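Local coordinates for aldehyde dehydrogenase family protein (PDB 5IUV) that probably oxidises indole-3-acetaldehyde to the auxin indole-3-acetic acid, with NAD+ as the electron acceptor, at residues Met321-Leu326 with Pro385-Gly390; Ala143-Asp148 with Ser492-Leu497; Thr29-Gly34 with Ala52-Ala57; Ala85-Phe90 with Arg126-Ser131. All coordinates share one frame; numbering follows the deposited sequence.

Contact 1 (Met321-Leu326 with Pro385-Gly390)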
loop_
_atom_site.group_PDB
_atom_site.type_symbol
_atom_site.label_atom_id
_atom_site.label_comp_id
_atom_site.label_asym_id
_atom_site.label_seq_id
_atom_site.Cartn_x
_atom_site.Cartn_y
_atom_site.Cartn_z
ATOM N N MET A 321 -23.150 -21.960 32.977
ATOM C CA MET A 321 -23.522 -20.725 32.296
ATOM C C MET A 321 -23.740 -20.975 30.804
ATOM O O MET A 321 -24.637 -20.393 30.194
ATOM C CB MET A 321 -22.452 -19.648 32.504
ATOM C CG MET A 321 -22.173 -19.330 33.967
ATOM S SD MET A 321 -20.787 -18.193 34.189
ATOM C CE MET A 321 -21.416 -16.748 33.339
ATOM N N VAL A 322 -22.909 -21.837 30.223
ATOM C CA VAL A 322 -23.004 -22.156 28.803
ATOM C C VAL A 322 -24.250 -22.999 28.517
ATOM O O VAL A 322 -24.937 -22.787 27.514
ATOM C CB VAL A 322 -21.739 -22.896 28.306
ATOM C CG1 VAL A 322 -21.904 -23.342 26.859
ATOM C CG2 VAL A 322 -20.513 -22.004 28.450
ATOM N N ILE A 323 -24.544 -23.937 29.406
ATOM C CA ILE A 323 -25.759 -24.740 29.295
ATOM C C ILE A 323 -27.016 -23.870 29.362
ATOM O O ILE A 323 -27.928 -24.033 28.557
ATOM C CB ILE A 323 -25.820 -25.809 30.390
ATOM C CG1 ILE A 323 -24.666 -26.795 30.213
ATOM C CG2 ILE A 323 -27.154 -26.547 30.356
ATOM C CD1 ILE A 323 -24.529 -27.771 31.345
ATOM N N GLU A 324 -27.058 -22.936 30.308
ATOM C CA GLU A 324 -28.217 -22.060 30.433
ATOM C C GLU A 324 -28.375 -21.166 29.205
ATOM O O GLU A 324 -29.494 -20.952 28.729
ATOM C CB GLU A 324 -28.122 -21.204 31.696
ATOM C CG GLU A 324 -29.298 -20.250 31.856
ATOM C CD GLU A 324 -29.429 -19.692 33.258
ATOM O OE1 GLU A 324 -28.392 -19.520 33.934
ATOM O OE2 GLU A 324 -30.576 -19.432 33.686
ATOM N N ALA A 325 -27.261 -20.652 28.687
ATOM C CA ALA A 325 -27.307 -19.823 27.494
ATOM C C ALA A 325 -27.775 -20.631 26.300
ATOM O O ALA A 325 -28.544 -20.141 25.478
ATOM C CB ALA A 325 -25.937 -19.204 27.206
ATOM N N LEU A 326 -27.306 -21.870 26.200
ATOM C CA LEU A 326 -27.643 -22.698 25.049
ATOM C C LEU A 326 -29.121 -23.061 25.075
ATOM O O LEU A 326 -29.734 -23.275 24.030
ATOM C CB LEU A 326 -26.784 -23.962 25.005
ATOM C CG LEU A 326 -26.857 -24.647 23.636
ATOM C CD1 LEU A 326 -26.161 -23.806 22.565
ATOM C CD2 LEU A 326 -26.305 -26.057 23.674
ATOM N N PRO A 385 -29.767 -28.369 20.066
ATOM C CA PRO A 385 -28.386 -27.977 20.363
ATOM C C PRO A 385 -27.832 -28.863 21.472
ATOM O O PRO A 385 -28.509 -29.066 22.482
ATOM C CB PRO A 385 -28.523 -26.521 20.809
ATOM C CG PRO A 385 -29.733 -26.031 20.058
ATOM C CD PRO A 385 -30.675 -27.210 20.041
ATOM N N THR A 386 -26.628 -29.391 21.274
ATOM C CA THR A 386 -26.112 -30.489 22.092
ATOM C C THR A 386 -24.715 -30.185 22.626
ATOM O O THR A 386 -23.899 -29.583 21.929
ATOM C CB THR A 386 -26.092 -31.798 21.266
ATOM O OG1 THR A 386 -27.429 -32.119 20.857
ATOM C CG2 THR A 386 -25.511 -32.963 22.058
ATOM N N ILE A 387 -24.451 -30.575 23.870
ATOM C CA ILE A 387 -23.135 -30.380 24.468
ATOM C C ILE A 387 -22.585 -31.674 25.046
ATOM O O ILE A 387 -23.287 -32.397 25.758
ATOM C CB ILE A 387 -23.151 -29.322 25.603
ATOM C CG1 ILE A 387 -23.715 -27.988 25.109
ATOM C CG2 ILE A 387 -21.746 -29.112 26.157
ATOM C CD1 ILE A 387 -23.820 -26.929 26.200
ATOM N N PHE A 388 -21.326 -31.959 24.733
ATOM C CA PHE A 388 -20.589 -33.031 25.389
ATOM C C PHE A 388 -19.467 -32.465 26.250
ATOM O O PHE A 388 -18.657 -31.656 25.787
ATOM C CB PHE A 388 -20.016 -34.004 24.362
ATOM C CG PHE A 388 -21.033 -34.942 23.786
ATOM C CD1 PHE A 388 -21.368 -36.113 24.448
ATOM C CD2 PHE A 388 -21.647 -34.658 22.574
ATOM C CE1 PHE A 388 -22.303 -36.983 23.916
ATOM C CE2 PHE A 388 -22.577 -35.524 22.037
ATOM C CZ PHE A 388 -22.908 -36.687 22.709
ATOM N N ASP A 389 -19.435 -32.889 27.508
ATOM C CA ASP A 389 -18.379 -32.506 28.432
ATOM C C ASP A 389 -17.358 -33.635 28.511
ATOM O O ASP A 389 -17.615 -34.736 28.023
ATOM C CB ASP A 389 -18.964 -32.194 29.815
ATOM C CG ASP A 389 -17.950 -31.561 30.751
ATOM O OD1 ASP A 389 -16.938 -31.025 30.249
ATOM O OD2 ASP A 389 -18.166 -31.593 31.982
ATOM N N GLY A 390 -16.207 -33.364 29.121
ATOM C CA GLY A 390 -15.185 -34.379 29.312
ATOM C C GLY A 390 -14.634 -34.909 28.003
ATOM O O GLY A 390 -14.329 -36.092 27.878
#
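Leu-326 and Ile-387 meet in a helix-on-sheet packing, the basic unit of an alpha/beta layered fold, here between the end of helix 312-326 and strand 386-389. The two run nearly antiparallel, their N-to-C directions 168° apart, with axes 10.0 Å from each other, a spacing bridged by a single layer of aliphatic side chains. Leu-326 and Ile-387 reach toward one another tip to tip, and Leu-326 CD2 lies 3.5 Å from Ile-387 CG1 and 3.6 Å from Ile-387 CD1. The leucine uses its whole fork: CG swings anti to the backbone N (chi1 -165°), which lays the branch against the strand, and the flank of that branch rests on Pro-385, whose CB is 3.7 Å from Leu-326 CD2. The methyl tip of the isoleucine also touches two side chains one turn earlier in the helix. Ile-387 CD1 stands 4.1 Å from Val-322 CG1 and also 4.1 Å from Ile-323 CG1, meeting both at a slant. The isoleucine chain is extended (chi2 177°), which carries CD1 far enough to touch the helix. The interface is thus apolar throughout, and hydroxyl and carboxylate are served elsewhere: Thr-386 OG1 bonds Glu-384 O, while Asp-389 OD2 is paired with both Lys-315 and Arg-366. Within the sheet, Ile-387 also packs on Val-368 of strand 366-369 and Val-409 of strand 406-412, the strands paired with its own, and the helix meets helix 283-295 through Met-321 and Ala-325, so the contact lies between that helix layer and the mixed sheet.

Contact 2 (Ala143-Asp148 with Ser492-Leu497)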
loop_
_atom_site.group_PDB
_atom_site.type_symbol
_atom_site.label_atom_id
_atom_site.label_comp_id
_atom_site.label_asym_id
_atom_site.label_seq_id
_atom_site.Cartn_x
_atom_site.Cartn_y
_atom_site.Cartn_z
ATOM N N ALA A 143 7.152 0.658 -10.359
ATOM C CA ALA A 143 8.384 0.248 -9.693
ATOM C C ALA A 143 9.442 1.344 -9.722
ATOM O O ALA A 143 9.422 2.218 -10.598
ATOM C CB ALA A 143 8.931 -1.020 -10.348
ATOM N N ALA A 144 10.383 1.279 -8.781
ATOM C CA ALA A 144 11.543 2.170 -8.802
ATOM C C ALA A 144 12.585 1.623 -9.771
ATOM O O ALA A 144 13.191 0.582 -9.519
ATOM C CB ALA A 144 12.137 2.329 -7.411
ATOM N N THR A 145 12.786 2.332 -10.875
ATOM C CA THR A 145 13.601 1.840 -11.982
ATOM C C THR A 145 14.606 2.896 -12.441
ATOM O O THR A 145 14.502 4.064 -12.048
ATOM C CB THR A 145 12.713 1.430 -13.190
ATOM O OG1 THR A 145 12.023 2.582 -13.687
ATOM C CG2 THR A 145 11.699 0.354 -12.796
ATOM N N PRO A 146 15.577 2.496 -13.282
ATOM C CA PRO A 146 16.472 3.496 -13.877
ATOM C C PRO A 146 15.717 4.531 -14.714
ATOM O O PRO A 146 14.563 4.301 -15.088
ATOM C CB PRO A 146 17.401 2.655 -14.752
ATOM C CG PRO A 146 17.414 1.315 -14.097
ATOM C CD PRO A 146 16.032 1.119 -13.556
ATOM N N HIS A 147 16.376 5.653 -15.003
ATOM C CA HIS A 147 15.748 6.778 -15.711
ATOM C C HIS A 147 15.159 6.420 -17.079
ATOM O O HIS A 147 14.206 7.050 -17.519
ATOM C CB HIS A 147 16.754 7.918 -15.900
ATOM C CG HIS A 147 17.722 7.692 -17.029
ATOM N ND1 HIS A 147 18.875 6.951 -16.897
ATOM C CD2 HIS A 147 17.699 8.132 -18.311
ATOM C CE1 HIS A 147 19.519 6.932 -18.056
ATOM N NE2 HIS A 147 18.828 7.640 -18.926
ATOM N N ASP A 148 15.720 5.415 -17.748
ATOM C CA ASP A 148 15.291 5.080 -19.105
ATOM C C ASP A 148 14.319 3.904 -19.114
ATOM O O ASP A 148 14.105 3.270 -20.144
ATOM C CB ASP A 148 16.504 4.780 -19.995
ATOM C CG ASP A 148 17.324 3.596 -19.498
ATOM O OD1 ASP A 148 17.148 3.178 -18.333
ATOM O OD2 ASP A 148 18.156 3.084 -20.277
ATOM N N SER A 492 3.766 -7.461 -15.353
ATOM C CA SER A 492 4.880 -6.532 -15.292
ATOM C C SER A 492 5.180 -5.995 -16.678
ATOM O O SER A 492 5.701 -6.723 -17.518
ATOM C CB SER A 492 6.123 -7.213 -14.725
ATOM O OG SER A 492 5.982 -7.446 -13.340
ATOM N N THR A 493 4.859 -4.727 -16.913
ATOM C CA THR A 493 5.127 -4.111 -18.209
ATOM C C THR A 493 6.345 -3.205 -18.077
ATOM O O THR A 493 6.270 -2.139 -17.464
ATOM C CB THR A 493 3.910 -3.312 -18.729
ATOM O OG1 THR A 493 2.765 -4.170 -18.783
ATOM C CG2 THR A 493 4.173 -2.772 -20.124
ATOM N N TRP A 494 7.477 -3.657 -18.608
ATOM C CA TRP A 494 8.717 -2.893 -18.513
ATOM C C TRP A 494 9.043 -2.210 -19.840
ATOM O O TRP A 494 9.311 -2.862 -20.848
ATOM C CB TRP A 494 9.876 -3.790 -18.056
ATOM C CG TRP A 494 10.352 -3.440 -16.667
ATOM C CD1 TRP A 494 11.572 -2.930 -16.316
ATOM C CD2 TRP A 494 9.598 -3.547 -15.453
ATOM N NE1 TRP A 494 11.626 -2.727 -14.953
ATOM C CE2 TRP A 494 10.425 -3.095 -14.401
ATOM C CE3 TRP A 494 8.305 -3.989 -15.150
ATOM C CZ2 TRP A 494 10.005 -3.078 -13.071
ATOM C CZ3 TRP A 494 7.882 -3.953 -13.829
ATOM C CH2 TRP A 494 8.731 -3.504 -12.806
ATOM N N ILE A 495 9.026 -0.884 -19.810
ATOM C CA ILE A 495 9.101 -0.076 -21.013
ATOM C C ILE A 495 10.417 0.667 -21.093
ATOM O O ILE A 495 10.736 1.475 -20.217
ATOM C CB ILE A 495 7.940 0.944 -21.066
ATOM C CG1 ILE A 495 6.593 0.219 -21.026
ATOM C CG2 ILE A 495 8.056 1.840 -22.303
ATOM C CD1 ILE A 495 5.429 1.124 -20.691
ATOM N N LYS A 496 11.186 0.407 -22.142
ATOM C CA LYS A 496 12.425 1.148 -22.329
ATOM C C LYS A 496 12.143 2.468 -23.036
ATOM O O LYS A 496 11.459 2.513 -24.067
ATOM C CB LYS A 496 13.453 0.333 -23.117
ATOM C CG LYS A 496 14.789 1.044 -23.226
ATOM C CD LYS A 496 15.834 0.191 -23.887
ATOM C CE LYS A 496 17.190 0.884 -23.860
ATOM N NZ LYS A 496 18.271 -0.076 -24.186
ATOM N N LEU A 497 12.671 3.544 -22.467
ATOM C CA LEU A 497 12.412 4.890 -22.961
ATOM C C LEU A 497 13.653 5.468 -23.639
ATOM O O LEU A 497 13.546 6.334 -24.511
ATOM C CB LEU A 497 11.965 5.800 -21.810
ATOM C CG LEU A 497 10.734 5.349 -21.015
ATOM C CD1 LEU A 497 10.558 6.208 -19.764
ATOM C CD2 LEU A 497 9.472 5.383 -21.881
#
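Asp-148 and Leu-497 supply the single direct hydrogen bond between the 143-148 loop and the C-terminal strand. Leu-497 N donates to Asp-148 O at 2.7 Å, almost straight at hydrogen (172°), although the donor stands 40° above the carbonyl plane. The same oxygen receives a weaker CA-H...O contact, with Lys-496 CA 3.5 Å from Asp-148 O, so one carbonyl grips two successive residues near the chain end. Van der Waals contact then adds Leu-497 CB, 3.7 Å from Asp-148 O.

Apolar contact is made by the indole of Trp-494. Ala-143 CB approaches the benzo part, 3.5 Å from Trp-494 CH2, and Thr-145 CG2 comes in obliquely where the two rings join, 3.8 Å from Trp-494 NE1 and as far from Trp-494 CZ2. Thr-145 OG1 sits between the backbone N and the carbonyl carbon (chi1 63°) and bonds Gln-149 O, which puts CG2 anti to the carbonyl carbon and on the indole.

Electrostatics are looser: the extended Lys-496 chain leaves NZ 5.0 Å from Asp-148 OD2, short of a salt bridge yet close enough for a probable mild attraction.

In the aldehyde dehydrogenase fold such a protruding beta arm serves oligomerisation. Strand 488-496 pairs antiparallel with strand 149-164 of its own chain, and residues Ser-492 to Ile-495 form a parallel ladder with a strand of the second subunit, which extends the sheet across the interface.

Contact 3 (Thr29-Gly34 with Ala52-Ala57)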
loop_
_atom_site.group_PDB
_atom_site.type_symbol
_atom_site.label_atom_id
_atom_site.label_comp_id
_atom_site.label_asym_id
_atom_site.label_seq_id
_atom_site.Cartn_x
_atom_site.Cartn_y
_atom_site.Cartn_z
ATOM N N THR A 29 -33.250 -20.980 -18.888
ATOM C CA THR A 29 -33.218 -22.082 -19.838
ATOM C C THR A 29 -33.287 -23.409 -19.103
ATOM O O THR A 29 -32.788 -23.534 -17.986
ATOM C CB THR A 29 -31.936 -22.037 -20.714
ATOM O OG1 THR A 29 -31.905 -23.170 -21.587
ATOM C CG2 THR A 29 -30.686 -22.056 -19.840
ATOM N N ALA A 30 -33.913 -24.404 -19.720
ATOM C CA ALA A 30 -33.847 -25.751 -19.181
ATOM C C ALA A 30 -32.437 -26.271 -19.397
ATOM O O ALA A 30 -31.678 -25.720 -20.196
ATOM C CB ALA A 30 -34.873 -26.662 -19.845
ATOM N N ALA A 31 -32.068 -27.322 -18.679
ATOM C CA ALA A 31 -30.822 -28.006 -18.988
ATOM C C ALA A 31 -30.985 -28.681 -20.349
ATOM O O ALA A 31 -32.101 -29.007 -20.746
ATOM C CB ALA A 31 -30.473 -29.015 -17.909
ATOM N N ALA A 32 -29.877 -28.859 -21.067
ATOM C CA ALA A 32 -29.900 -29.436 -22.413
ATOM C C ALA A 32 -30.659 -30.769 -22.468
ATOM O O ALA A 32 -31.382 -31.039 -23.419
ATOM C CB ALA A 32 -28.468 -29.620 -22.927
ATOM N N SER A 33 -30.502 -31.582 -21.430
ATOM C CA SER A 33 -31.160 -32.881 -21.336
ATOM C C SER A 33 -32.651 -32.774 -21.031
ATOM O O SER A 33 -33.408 -33.725 -21.249
ATOM C CB SER A 33 -30.499 -33.715 -20.248
ATOM O OG SER A 33 -30.704 -33.094 -18.990
ATOM N N GLY A 34 -33.061 -31.630 -20.489
ATOM C CA GLY A 34 -34.435 -31.430 -20.068
ATOM C C GLY A 34 -34.688 -31.952 -18.665
ATOM O O GLY A 34 -35.797 -31.841 -18.144
ATOM N N ALA A 52 -33.721 -27.240 -12.866
ATOM C CA ALA A 52 -32.896 -27.755 -13.955
ATOM C C ALA A 52 -31.675 -28.502 -13.421
ATOM O O ALA A 52 -30.968 -28.009 -12.544
ATOM C CB ALA A 52 -32.464 -26.620 -14.872
ATOM N N SER A 53 -31.456 -29.713 -13.923
ATOM C CA SER A 53 -30.305 -30.508 -13.517
ATOM C C SER A 53 -29.241 -30.459 -14.607
ATOM O O SER A 53 -29.235 -31.294 -15.508
ATOM C CB SER A 53 -30.719 -31.960 -13.228
ATOM O OG SER A 53 -29.625 -32.713 -12.739
ATOM N N CYS A 54 -28.349 -29.471 -14.528
ATOM C CA CYS A 54 -27.354 -29.262 -15.572
ATOM C C CYS A 54 -26.238 -30.303 -15.546
ATOM O O CYS A 54 -25.993 -30.944 -14.523
ATOM C CB CYS A 54 -26.758 -27.857 -15.456
ATOM S SG CYS A 54 -28.001 -26.573 -15.675
ATOM N N ASP A 55 -25.572 -30.462 -16.687
ATOM C CA ASP A 55 -24.500 -31.437 -16.842
ATOM C C ASP A 55 -23.393 -30.808 -17.689
ATOM O O ASP A 55 -23.380 -29.588 -17.890
ATOM C CB ASP A 55 -25.030 -32.729 -17.481
ATOM C CG ASP A 55 -24.249 -33.976 -17.050
ATOM O OD1 ASP A 55 -23.006 -33.910 -16.911
ATOM O OD2 ASP A 55 -24.889 -35.034 -16.854
ATOM N N ALA A 56 -22.488 -31.639 -18.203
ATOM C CA ALA A 56 -21.314 -31.152 -18.929
ATOM C C ALA A 56 -21.666 -30.254 -20.121
ATOM O O ALA A 56 -20.970 -29.267 -20.384
ATOM C CB ALA A 56 -20.464 -32.327 -19.396
ATOM N N ALA A 57 -22.738 -30.588 -20.834
ATOM C CA ALA A 57 -23.135 -29.809 -22.009
ATOM C C ALA A 57 -23.528 -28.381 -21.639
ATOM O O ALA A 57 -23.248 -27.424 -22.375
ATOM C CB ALA A 57 -24.280 -30.495 -22.738
HETATM O O HOH W 1 -28.695 -32.990 -17.494
#
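Ala-31 packs against Ser-53 and Cys-54 where a tight turn after strand 27-29 lies on the connection from strand 47-52 into helix 56-72, a small contact of methyls with backbone, bridged at one side by a water. The methyl of Ala-31 is at the centre: its CB sits 3.5 Å from Ser-53 O and 4.1 Å from Cys-54 SG, with Ala-52 CB approaching Ala-31 N on the strand side. Toward the helix, Ala-32 CB and Ala-57 CB touch at 4.3 Å.

The turn from Ala-31 to Gly-34 is type I, closed by Gly-34 N to Ala-31 O at 2.8 Å. It also presents Ser-33 OG to a water at the short separation of 2.5 Å, and that water donates to Ser-53 O at 2.7 Å; Ser-33 OG bonds Glu-35 N as well. Asp-58 fastens both sides, taking Ala-32 N on OD1 and Asp-55 N on OD2.

Cys-54 also packs on Val-227 of helix 224-232, and its side chain is about 7 Å from that of Lys-191, an NAD(H)-binding residue. This beta turn packed on a strand-to-helix junction lies near Lys-191, on the side of the NAD-binding domain of an aldehyde dehydrogenase.

Contact 4 (Ala85-Phe90 with Arg126-Ser131)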
loop_
_atom_site.group_PDB
_atom_site.type_symbol
_atom_site.label_atom_id
_atom_site.label_comp_id
_atom_site.label_asym_id
_atom_site.label_seq_id
_atom_site.Cartn_x
_atom_site.Cartn_y
_atom_site.Cartn_z
ATOM N N ALA A 85 -20.945 1.547 -10.029
ATOM C CA ALA A 85 -22.354 1.950 -10.006
ATOM C C ALA A 85 -23.290 0.762 -10.228
ATOM O O ALA A 85 -24.324 0.643 -9.577
ATOM C CB ALA A 85 -22.618 3.036 -11.059
ATOM N N THR A 86 -22.914 -0.113 -11.151
ATOM C CA THR A 86 -23.718 -1.291 -11.455
ATOM C C THR A 86 -23.736 -2.267 -10.280
ATOM O O THR A 86 -24.788 -2.804 -9.937
ATOM C CB THR A 86 -23.196 -2.001 -12.715
ATOM O OG1 THR A 86 -23.280 -1.102 -13.825
ATOM C CG2 THR A 86 -24.013 -3.251 -13.030
ATOM N N MET A 87 -22.580 -2.480 -9.652
ATOM C CA MET A 87 -22.501 -3.397 -8.508
ATOM C C MET A 87 -23.331 -2.896 -7.330
ATOM O O MET A 87 -23.968 -3.681 -6.620
ATOM C CB MET A 87 -21.041 -3.610 -8.075
ATOM C CG MET A 87 -20.192 -4.412 -9.074
ATOM S SD MET A 87 -20.867 -6.044 -9.464
ATOM C CE MET A 87 -20.732 -6.885 -7.883
ATOM N N ILE A 88 -23.342 -1.583 -7.138
ATOM C CA ILE A 88 -24.135 -0.975 -6.078
ATOM C C ILE A 88 -25.640 -1.091 -6.377
ATOM O O ILE A 88 -26.427 -1.382 -5.474
ATOM C CB ILE A 88 -23.708 0.496 -5.860
ATOM C CG1 ILE A 88 -22.268 0.532 -5.338
ATOM C CG2 ILE A 88 -24.637 1.208 -4.887
ATOM C CD1 ILE A 88 -21.612 1.933 -5.352
ATOM N N ARG A 89 -26.039 -0.909 -7.637
ATOM C CA ARG A 89 -27.436 -1.149 -8.027
ATOM C C ARG A 89 -27.826 -2.616 -7.838
ATOM O O ARG A 89 -28.949 -2.916 -7.435
ATOM C CB ARG A 89 -27.686 -0.739 -9.486
ATOM C CG ARG A 89 -27.734 0.770 -9.717
ATOM C CD ARG A 89 -28.341 1.104 -11.083
ATOM N NE ARG A 89 -27.619 0.465 -12.183
ATOM C CZ ARG A 89 -26.559 0.994 -12.787
ATOM N NH1 ARG A 89 -26.091 2.174 -12.396
ATOM N NH2 ARG A 89 -25.967 0.349 -13.784
ATOM N N PHE A 90 -26.895 -3.517 -8.139
ATOM C CA PHE A 90 -27.100 -4.959 -7.958
ATOM C C PHE A 90 -27.393 -5.231 -6.484
ATOM O O PHE A 90 -28.368 -5.909 -6.143
ATOM C CB PHE A 90 -25.858 -5.726 -8.441
ATOM C CG PHE A 90 -26.036 -7.239 -8.551
ATOM C CD1 PHE A 90 -27.258 -7.852 -8.312
ATOM C CD2 PHE A 90 -24.948 -8.039 -8.888
ATOM C CE1 PHE A 90 -27.396 -9.247 -8.418
ATOM C CE2 PHE A 90 -25.074 -9.428 -9.000
ATOM C CZ PHE A 90 -26.301 -10.029 -8.760
ATOM N N ARG A 126 -24.252 -6.437 1.079
ATOM C CA ARG A 126 -23.095 -5.711 1.571
ATOM C C ARG A 126 -21.807 -6.169 0.885
ATOM O O ARG A 126 -20.924 -5.361 0.619
ATOM C CB ARG A 126 -23.001 -5.889 3.092
ATOM C CG ARG A 126 -21.939 -5.072 3.788
ATOM C CD ARG A 126 -21.966 -5.336 5.301
ATOM N NE ARG A 126 -23.304 -5.162 5.867
ATOM C CZ ARG A 126 -23.993 -6.120 6.482
ATOM N NH1 ARG A 126 -23.470 -7.331 6.627
ATOM N NH2 ARG A 126 -25.205 -5.867 6.961
ATOM N N ALA A 127 -21.696 -7.461 0.590
ATOM C CA ALA A 127 -20.512 -7.948 -0.103
ATOM C C ALA A 127 -20.459 -7.397 -1.523
ATOM O O ALA A 127 -19.386 -7.075 -2.018
ATOM C CB ALA A 127 -20.476 -9.483 -0.119
ATOM N N LEU A 128 -21.617 -7.290 -2.172
ATOM C CA LEU A 128 -21.683 -6.766 -3.535
ATOM C C LEU A 128 -21.375 -5.271 -3.587
ATOM O O LEU A 128 -20.603 -4.818 -4.430
ATOM C CB LEU A 128 -23.066 -7.031 -4.159
ATOM C CG LEU A 128 -23.502 -8.489 -4.356
ATOM C CD1 LEU A 128 -24.836 -8.589 -5.103
ATOM C CD2 LEU A 128 -22.425 -9.271 -5.092
ATOM N N SER A 129 -21.987 -4.498 -2.697
ATOM C CA SER A 129 -21.809 -3.050 -2.735
ATOM C C SER A 129 -20.439 -2.631 -2.213
ATOM O O SER A 129 -19.837 -1.706 -2.742
ATOM C CB SER A 129 -22.918 -2.338 -1.942
ATOM O OG SER A 129 -22.991 -2.788 -0.603
ATOM N N TRP A 130 -19.951 -3.291 -1.169
ATOM C CA TRP A 130 -18.638 -2.942 -0.623
ATOM C C TRP A 130 -17.575 -3.221 -1.679
ATOM O O TRP A 130 -16.699 -2.395 -1.922
ATOM C CB TRP A 130 -18.349 -3.721 0.666
ATOM C CG TRP A 130 -17.130 -3.279 1.450
ATOM C CD1 TRP A 130 -17.107 -2.419 2.518
ATOM C CD2 TRP A 130 -15.775 -3.702 1.251
ATOM N NE1 TRP A 130 -15.821 -2.278 2.985
ATOM C CE2 TRP A 130 -14.985 -3.053 2.225
ATOM C CE3 TRP A 130 -15.151 -4.562 0.338
ATOM C CZ2 TRP A 130 -13.600 -3.237 2.312
ATOM C CZ3 TRP A 130 -13.780 -4.744 0.426
ATOM C CH2 TRP A 130 -13.018 -4.080 1.404
ATOM N N SER A 131 -17.664 -4.384 -2.314
ATOM C CA SER A 131 -16.738 -4.729 -3.384
ATOM C C SER A 131 -16.819 -3.710 -4.517
ATOM O O SER A 131 -15.798 -3.271 -5.040
ATOM C CB SER A 131 -17.023 -6.136 -3.922
ATOM O OG SER A 131 -16.774 -7.122 -2.936
#
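Met-87 and Leu-128 cross at about a right angle between helices 80-96 and 113-134. Followed outward, Met-87 begins with CB 3.9 Å from Leu-128 O, flush against the neighbouring helix backbone. CG and SD then carry a bend at both chi2 and chi3 (-57° and -66°), and this curl returns the terminal methyl to the interface instead of letting it run past, leaving the contacts at CB and CE. Met-87 CE ends 4.0 Å from Leu-128 CD2 and equally far from Leu-128 O, so base and tip of the methionine both rest on Leu-128.

The other leucine branch points at the ring of Phe-90. Leu-128 CD1 sits over the centre of one face, 3.8 Å from the ring centroid and only 9° off the normal, a CH-pi contact. Phe-90 also packs on Ala-207 and Ala-210 of helix 198-210, and Met-87 on Leu-182 and Ser-183 of helix 170-183.

Beside this cluster the helices come close, their axes 7.7 Å apart. Ser-129 and Ile-88 lie side by side there, Ile-88 CG1 4.2 Å from Ser-129 O and their CA atoms 4.6 Å from one another. Ser-129 OG is turned back to bond Ala-125 O of its own helix. Such close, nearly antiparallel packing with a small residue at the narrowest point is a familiar form of helix pair, here among the helices of the NAD-binding domain.

The four contacts do not touch one another. Contacts 3 and 4 lie nearest, about 16 Å apart at their closest atoms, and are joined in sequence by helices 56-72 and 80-96. Both lie near the cofactor without touching it: the side chain of Ser-53 in contact 3 is about 11 Å from the bound NAD, and that of Leu-128 in contact 4 is about 11 Å from that of Val-165, an NAD-binding residue. Contacts 1 and 2 lie away from these sites, their centres 62 Å apart on opposite sides of the chain's centre. Contact 2 alone involves all three neighbouring subunits, contact 4 reaches the fourth subunit through Trp-130, and contacts 1 and 3 are internal to one chain.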